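Local coordinates for protein phosphoribosylglycinamide synthetase (Anaerococcus prevotii, PDB 4DIM) that probably binds ATP and a metal ion and acts as a ligase of the ATP-grasp family, at residues 325-338 with 364-378. Numbering follows the deposited sequence.
Sequences LARMIIETEKSGIL and IKKFENSNDCIGQII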
# COMPACT_ATOMS: atom_id res chain seq x y z
N LEU A 325 -14.45 -5.42 -6.10
CA LEU A 325 -14.77 -4.71 -4.86
C LEU A 325 -14.28 -5.55 -3.70
O LEU A 325 -14.62 -6.72 -3.61
CB LEU A 325 -16.29 -4.43 -4.73
CG LEU A 325 -16.82 -3.82 -3.40
CD1 LEU A 325 -16.20 -2.47 -3.12
CD2 LEU A 325 -18.30 -3.67 -3.42
N ALA A 326 -13.49 -4.96 -2.83
CA ALA A 326 -12.94 -5.62 -1.64
C ALA A 326 -13.27 -4.80 -0.46
O ALA A 326 -13.01 -3.60 -0.49
CB ALA A 326 -11.43 -5.79 -1.74
N ARG A 327 -13.89 -5.40 0.54
CA ARG A 327 -14.24 -4.69 1.75
C ARG A 327 -13.91 -5.47 3.00
O ARG A 327 -14.21 -6.66 3.09
CB ARG A 327 -15.74 -4.41 1.73
CG ARG A 327 -16.08 -3.20 0.93
CD ARG A 327 -17.50 -2.81 1.19
NE ARG A 327 -17.89 -1.75 0.27
CZ ARG A 327 -19.12 -1.49 -0.14
NH1 ARG A 327 -20.14 -2.22 0.31
NH2 ARG A 327 -19.34 -0.52 -1.00
N MSE A 328 -13.39 -4.75 4.01
CA MSE A 328 -13.17 -5.32 5.33
C MSE A 328 -14.52 -5.42 6.04
O MSE A 328 -15.33 -4.50 5.93
CB MSE A 328 -12.21 -4.48 6.19
CG MSE A 328 -10.84 -4.21 5.54
SE MSE A 328 -9.80 -5.78 4.76
CE MSE A 328 -10.03 -5.45 2.81
N ILE A 329 -14.77 -6.55 6.74
CA ILE A 329 -15.93 -6.75 7.61
C ILE A 329 -15.57 -6.11 8.95
O ILE A 329 -14.54 -6.46 9.52
CB ILE A 329 -16.34 -8.23 7.79
CG1 ILE A 329 -16.64 -8.91 6.43
CG2 ILE A 329 -17.58 -8.32 8.71
CD1 ILE A 329 -16.82 -10.39 6.55
N ILE A 330 -16.38 -5.18 9.44
CA ILE A 330 -16.09 -4.50 10.70
C ILE A 330 -17.33 -4.45 11.59
O ILE A 330 -18.45 -4.65 11.11
CB ILE A 330 -15.55 -3.06 10.42
CG1 ILE A 330 -16.57 -2.20 9.65
CG2 ILE A 330 -14.21 -3.12 9.66
CD1 ILE A 330 -16.39 -0.79 9.82
N GLU A 331 -17.11 -4.19 12.90
CA GLU A 331 -18.20 -4.02 13.88
C GLU A 331 -18.09 -2.61 14.43
O GLU A 331 -17.01 -2.19 14.84
CB GLU A 331 -18.14 -5.08 15.00
CG GLU A 331 -19.23 -4.93 16.04
CD GLU A 331 -20.66 -5.03 15.55
OE1 GLU A 331 -21.02 -6.10 15.01
OE2 GLU A 331 -21.43 -4.07 15.74
N THR A 332 -19.20 -1.86 14.41
CA THR A 332 -19.21 -0.45 14.80
C THR A 332 -20.03 -0.10 16.05
O THR A 332 -19.77 0.95 16.63
CB THR A 332 -19.76 0.35 13.63
OG1 THR A 332 -20.90 -0.35 13.13
CG2 THR A 332 -18.71 0.54 12.53
N GLU A 333 -21.02 -0.92 16.44
CA GLU A 333 -21.84 -0.63 17.62
C GLU A 333 -21.98 -1.88 18.52
O GLU A 333 -23.02 -2.07 19.15
CB GLU A 333 -23.22 -0.10 17.17
CG GLU A 333 -23.21 1.37 16.77
CD GLU A 333 -23.26 2.35 17.93
OE1 GLU A 333 -22.27 3.09 18.13
OE2 GLU A 333 -24.29 2.38 18.65
N LYS A 334 -20.91 -2.69 18.65
CA LYS A 334 -20.95 -3.87 19.52
C LYS A 334 -19.54 -4.39 19.85
O LYS A 334 -18.64 -4.37 19.01
CB LYS A 334 -21.80 -5.01 18.90
CG LYS A 334 -22.52 -5.82 19.97
CD LYS A 334 -23.55 -6.79 19.41
CE LYS A 334 -24.36 -7.40 20.54
NZ LYS A 334 -25.47 -8.26 20.04
N SER A 335 -19.37 -4.85 21.10
CA SER A 335 -18.11 -5.42 21.58
C SER A 335 -18.42 -6.67 22.36
O SER A 335 -19.49 -6.77 22.97
CB SER A 335 -17.35 -4.41 22.44
OG SER A 335 -16.78 -3.36 21.68
N GLY A 336 -17.52 -7.63 22.33
CA GLY A 336 -17.73 -8.86 23.07
C GLY A 336 -16.79 -9.97 22.69
O GLY A 336 -15.85 -9.75 21.92
N ILE A 337 -17.03 -11.15 23.26
CA ILE A 337 -16.22 -12.34 23.03
C ILE A 337 -17.01 -13.19 22.04
O ILE A 337 -18.19 -13.48 22.29
CB ILE A 337 -15.84 -13.08 24.35
CG1 ILE A 337 -15.27 -12.10 25.43
CG2 ILE A 337 -14.82 -14.18 24.07
CD1 ILE A 337 -16.13 -12.02 26.76
N LEU A 338 -16.37 -13.58 20.93
CA LEU A 338 -17.01 -14.32 19.85
C LEU A 338 -17.33 -15.77 20.20
O LEU A 338 -16.53 -16.43 20.85
CB LEU A 338 -16.08 -14.31 18.61
CG LEU A 338 -16.63 -14.91 17.31
CD1 LEU A 338 -17.76 -14.09 16.76
CD2 LEU A 338 -15.55 -15.01 16.26
N ILE A 364 -14.13 -9.19 19.93
CA ILE A 364 -14.71 -8.34 18.90
C ILE A 364 -14.67 -6.94 19.49
O ILE A 364 -15.38 -6.68 20.47
CB ILE A 364 -16.15 -8.81 18.53
CG1 ILE A 364 -16.20 -10.32 18.19
CG2 ILE A 364 -16.73 -7.94 17.39
CD1 ILE A 364 -15.12 -10.79 17.12
N LYS A 365 -13.79 -6.08 18.96
CA LYS A 365 -13.63 -4.71 19.46
C LYS A 365 -14.29 -3.72 18.52
O LYS A 365 -13.93 -3.69 17.34
CB LYS A 365 -12.13 -4.36 19.61
CG LYS A 365 -11.49 -4.81 20.91
CD LYS A 365 -9.97 -4.59 20.91
CE LYS A 365 -9.52 -3.14 20.98
NZ LYS A 365 -8.46 -2.82 19.97
N LYS A 366 -15.22 -2.88 19.04
CA LYS A 366 -15.86 -1.79 18.29
C LYS A 366 -14.77 -1.08 17.48
O LYS A 366 -13.83 -0.52 18.06
CB LYS A 366 -16.58 -0.82 19.25
CG LYS A 366 -17.38 0.28 18.57
CD LYS A 366 -17.01 1.67 19.11
CE LYS A 366 -17.84 2.80 18.53
NZ LYS A 366 -19.20 2.90 19.14
N PHE A 367 -14.84 -1.22 16.16
CA PHE A 367 -13.84 -0.77 15.19
C PHE A 367 -13.27 0.62 15.43
O PHE A 367 -14.00 1.61 15.46
CB PHE A 367 -14.39 -0.83 13.77
CG PHE A 367 -13.33 -0.73 12.71
CD1 PHE A 367 -13.19 0.42 11.95
CD2 PHE A 367 -12.49 -1.80 12.45
CE1 PHE A 367 -12.22 0.50 10.96
CE2 PHE A 367 -11.53 -1.73 11.44
CZ PHE A 367 -11.39 -0.57 10.72
N GLU A 368 -11.94 0.65 15.55
CA GLU A 368 -11.11 1.84 15.75
C GLU A 368 -9.85 1.77 14.84
O GLU A 368 -9.50 2.79 14.25
CB GLU A 368 -10.75 2.07 17.26
CG GLU A 368 -10.49 0.81 18.10
CD GLU A 368 -10.57 1.00 19.60
OE1 GLU A 368 -10.07 2.02 20.12
OE2 GLU A 368 -11.11 0.08 20.28
N ASN A 369 -9.19 0.58 14.69
CA ASN A 369 -8.03 0.41 13.80
C ASN A 369 -8.16 -0.85 12.95
O ASN A 369 -9.02 -1.69 13.19
CB ASN A 369 -6.72 0.39 14.59
CG ASN A 369 -6.53 -0.81 15.50
OD1 ASN A 369 -6.05 -1.86 15.06
ND2 ASN A 369 -6.85 -0.67 16.78
N SER A 370 -7.28 -0.98 11.97
CA SER A 370 -7.24 -2.08 11.00
C SER A 370 -7.17 -3.50 11.61
O SER A 370 -7.64 -4.46 10.98
CB SER A 370 -6.04 -1.89 10.06
OG SER A 370 -4.91 -1.41 10.77
N ASN A 371 -6.60 -3.66 12.82
CA ASN A 371 -6.45 -4.97 13.47
C ASN A 371 -7.76 -5.42 14.09
O ASN A 371 -7.87 -6.59 14.49
CB ASN A 371 -5.32 -4.95 14.50
CG ASN A 371 -4.00 -4.51 13.90
OD1 ASN A 371 -3.32 -5.28 13.20
ND2 ASN A 371 -3.65 -3.23 14.06
N ASP A 372 -8.77 -4.52 14.15
CA ASP A 372 -10.12 -4.82 14.64
C ASP A 372 -11.04 -5.40 13.51
O ASP A 372 -12.23 -5.58 13.75
CB ASP A 372 -10.77 -3.56 15.25
CG ASP A 372 -10.00 -2.93 16.38
OD1 ASP A 372 -9.57 -3.67 17.29
OD2 ASP A 372 -9.82 -1.70 16.35
N CYS A 373 -10.49 -5.70 12.29
CA CYS A 373 -11.29 -6.28 11.19
C CYS A 373 -11.67 -7.70 11.58
O CYS A 373 -10.83 -8.45 12.09
CB CYS A 373 -10.52 -6.27 9.87
SG CYS A 373 -10.24 -4.62 9.14
N ILE A 374 -12.94 -8.07 11.32
CA ILE A 374 -13.49 -9.41 11.57
C ILE A 374 -13.15 -10.34 10.38
O ILE A 374 -12.97 -11.54 10.56
CB ILE A 374 -15.01 -9.35 11.84
CG1 ILE A 374 -15.27 -8.65 13.19
CG2 ILE A 374 -15.68 -10.73 11.77
CD1 ILE A 374 -15.53 -7.14 13.10
N GLY A 375 -13.06 -9.76 9.20
CA GLY A 375 -12.75 -10.53 8.00
C GLY A 375 -12.70 -9.65 6.79
O GLY A 375 -12.57 -8.42 6.90
N GLN A 376 -12.85 -10.27 5.62
CA GLN A 376 -12.87 -9.55 4.35
C GLN A 376 -13.61 -10.33 3.30
O GLN A 376 -13.64 -11.56 3.32
CB GLN A 376 -11.46 -9.24 3.85
CG GLN A 376 -10.67 -10.47 3.42
CD GLN A 376 -9.22 -10.16 3.24
OE1 GLN A 376 -8.68 -9.19 3.76
NE2 GLN A 376 -8.53 -11.03 2.59
N ILE A 377 -14.19 -9.57 2.36
CA ILE A 377 -14.99 -10.05 1.25
C ILE A 377 -14.43 -9.49 -0.04
O ILE A 377 -14.20 -8.29 -0.13
CB ILE A 377 -16.48 -9.59 1.39
CG1 ILE A 377 -17.12 -10.12 2.71
CG2 ILE A 377 -17.31 -10.01 0.16
CD1 ILE A 377 -18.36 -9.38 3.08
N ILE A 378 -14.30 -10.35 -1.06
CA ILE A 378 -13.89 -9.92 -2.38
C ILE A 378 -14.88 -10.49 -3.39
O ILE A 378 -15.14 -11.69 -3.43
CB ILE A 378 -12.44 -10.28 -2.77
CG1 ILE A 378 -11.48 -9.99 -1.64
CG2 ILE A 378 -12.06 -9.48 -4.05
CD1 ILE A 378 -10.17 -10.51 -1.88
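Ile329 and Ile377 cross at about a right angle, Ile329 CG1 lying 3.8 Å from Ile377 CD1, while Ile329 CG2 turns to Ile374; helix 384-395 packs on Ile377. On the opposite face of the sheet, Met328, present as selenomethionine, lies alongside Gln376 and rests its CB 3.6 Å from Cys373 SG. Antiparallel pairing underlies both faces, with Arg327 and Ile377 exchanging two backbone bonds. Where the strands part, Ile330 lays CG2 over one face of the Phe367 ring, 3.7 Å from the centroid. A chi1 of -165°, with CG opposite the backbone N, presents that face to Ile330, and Tyr218 meets the ring nearly perpendicularly. Replacing Phe367 with alanine would probably strip Ile330 CG2 of its aromatic platform and leave a gap beside Tyr218. The backbone of Phe367 is tied too: its N gives Glu331 O a 2.7 Å bond, nearly straight at 167°. Farther out, Ser335 OG accepts from Lys366 N, and Lys366 NZ reaches Glu333 OE1 at 3.2 Å, a salt bridge whose hydrogen bond is weak. The chemistry thus grades from buried hydrocarbon to exposed charge, consistent with backbone bonds and apolar contacts holding the segments while the outer ion pair probably adds little.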